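Local coordinates for minor capsid protein (Cafeteriavirus-dependent mavirus, PDB 6G42) that forms the penton of the virophage capsid, a pentameric minor capsid protein with a single jelly-roll fold that probably closes the fivefold vertices, at residues 276-279 / 285-288. Residues are numbered along the deposited sequence; the frame is centred on the assembly and turned at random.
Sequences SFTI and EKHP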
loop_
_atom_site.group_PDB
_atom_site.type_symbol
_atom_site.label_atom_id
_atom_site.label_comp_id
_atom_site.label_asym_id
_atom_site.label_seq_id
_atom_site.Cartn_x
_atom_site.Cartn_y
_atom_site.Cartn_z
ATOM N N SER C 276 18.080 -11.550 24.234
ATOM C CA SER C 276 18.228 -12.609 23.236
ATOM C C SER C 276 16.985 -12.737 22.372
ATOM O O SER C 276 15.880 -12.438 22.817
ATOM C CB SER C 276 18.562 -13.954 23.898
ATOM O OG SER C 276 17.784 -14.163 25.053
ATOM N N PHE C 277 17.196 -13.195 21.136
ATOM C CA PHE C 277 16.136 -13.390 20.145
ATOM C C PHE C 277 15.707 -14.862 20.080
ATOM O O PHE C 277 16.540 -15.766 19.990
ATOM C CB PHE C 277 16.603 -12.908 18.763
ATOM C CG PHE C 277 16.627 -11.407 18.619
ATOM C CD1 PHE C 277 17.652 -10.649 19.190
ATOM C CD2 PHE C 277 15.625 -10.746 17.917
ATOM C CE1 PHE C 277 17.672 -9.267 19.060
ATOM C CE2 PHE C 277 15.643 -9.365 17.781
ATOM C CZ PHE C 277 16.665 -8.623 18.349
ATOM N N THR C 278 14.397 -15.079 20.112
ATOM C CA THR C 278 13.811 -16.410 20.187
ATOM C C THR C 278 12.672 -16.518 19.185
ATOM O O THR C 278 11.876 -15.587 19.045
ATOM C CB THR C 278 13.234 -16.669 21.586
ATOM O OG1 THR C 278 14.173 -16.263 22.589
ATOM C CG2 THR C 278 12.926 -18.133 21.770
ATOM N N ILE C 279 12.594 -17.664 18.515
ATOM C CA ILE C 279 11.568 -17.941 17.524
ATOM C C ILE C 279 10.543 -18.875 18.160
ATOM O O ILE C 279 10.916 -19.915 18.697
ATOM C CB ILE C 279 12.162 -18.626 16.266
ATOM C CG1 ILE C 279 13.300 -17.793 15.666
ATOM C CG2 ILE C 279 11.090 -18.843 15.198
ATOM C CD1 ILE C 279 14.228 -18.588 14.768
ATOM N N GLU C 285 6.436 -24.497 20.311
ATOM C CA GLU C 285 7.771 -24.993 20.646
ATOM C C GLU C 285 8.772 -23.865 20.446
ATOM O O GLU C 285 8.841 -23.276 19.374
ATOM C CB GLU C 285 8.160 -26.182 19.762
ATOM C CG GLU C 285 9.475 -26.845 20.163
ATOM C CD GLU C 285 9.709 -28.187 19.489
ATOM O OE1 GLU C 285 9.190 -28.411 18.371
ATOM O OE2 GLU C 285 10.432 -29.020 20.079
ATOM N N LYS C 286 9.553 -23.588 21.481
ATOM C CA LYS C 286 10.502 -22.482 21.480
ATOM C C LYS C 286 11.871 -22.929 20.952
ATOM O O LYS C 286 12.344 -24.012 21.298
ATOM C CB LYS C 286 10.625 -21.960 22.908
ATOM C CG LYS C 286 11.278 -20.603 23.014
ATOM C CD LYS C 286 11.203 -20.034 24.426
ATOM C CE LYS C 286 12.283 -20.606 25.334
ATOM N NZ LYS C 286 12.349 -19.867 26.628
ATOM N N HIS C 287 12.494 -22.113 20.099
ATOM C CA HIS C 287 13.897 -22.337 19.688
ATOM C C HIS C 287 14.594 -21.016 19.340
ATOM O O HIS C 287 13.942 -20.098 18.846
ATOM C CB HIS C 287 13.992 -23.340 18.530
ATOM C CG HIS C 287 13.279 -22.912 17.286
ATOM N ND1 HIS C 287 13.946 -22.529 16.142
ATOM C CD2 HIS C 287 11.958 -22.812 17.003
ATOM C CE1 HIS C 287 13.067 -22.209 15.209
ATOM N NE2 HIS C 287 11.853 -22.372 15.706
ATOM N N PRO C 288 15.920 -20.915 19.588
ATOM C CA PRO C 288 16.579 -19.612 19.453
ATOM C C PRO C 288 16.906 -19.230 18.008
ATOM O O PRO C 288 17.101 -20.105 17.154
ATOM C CB PRO C 288 17.871 -19.782 20.268
ATOM C CG PRO C 288 18.129 -21.254 20.306
ATOM C CD PRO C 288 16.908 -21.986 19.813
#
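His287 holds its imidazole with CG between the backbone N and the carbonyl carbon (chi1 61°), which lays the ring against Ile279, whose CG1 is anti to its carbonyl carbon (chi1 -55°), leaving CG2 anti to the backbone N. The two residues form the hydrogen-bonded pair of a beta hairpin, strands 272-281 and 286-288, in the single jelly-roll part of the penton protein. Ile279 N donates to His287 O at 2.8 Å, and His287 N answers to Ile279 O at 3.0 Å, the straighter bond. On the same sheet face, Ile279 CB sits 4.0 Å from the His287 ring centroid in a CH-pi contact, offset toward the rim. A branched aliphatic suits this place, since it packs inward on Ile201 and Leu289 and also meets the imidazole. Thr278 pairs with Pro288 at the adjoining non-hydrogen-bonded position, where proline's missing N-H costs no bond between the two strands. Lys286, at the hairpin's solvent-exposed edge, lays its aliphatic part across the methyl of Thr278. Histidine suits its partly exposed place because one face packs on Ile279 while NE2 bonds to Asp281, which would help fix the ring's rotation; Ile279 CG2 lies 3.6 Å from His287 NE2.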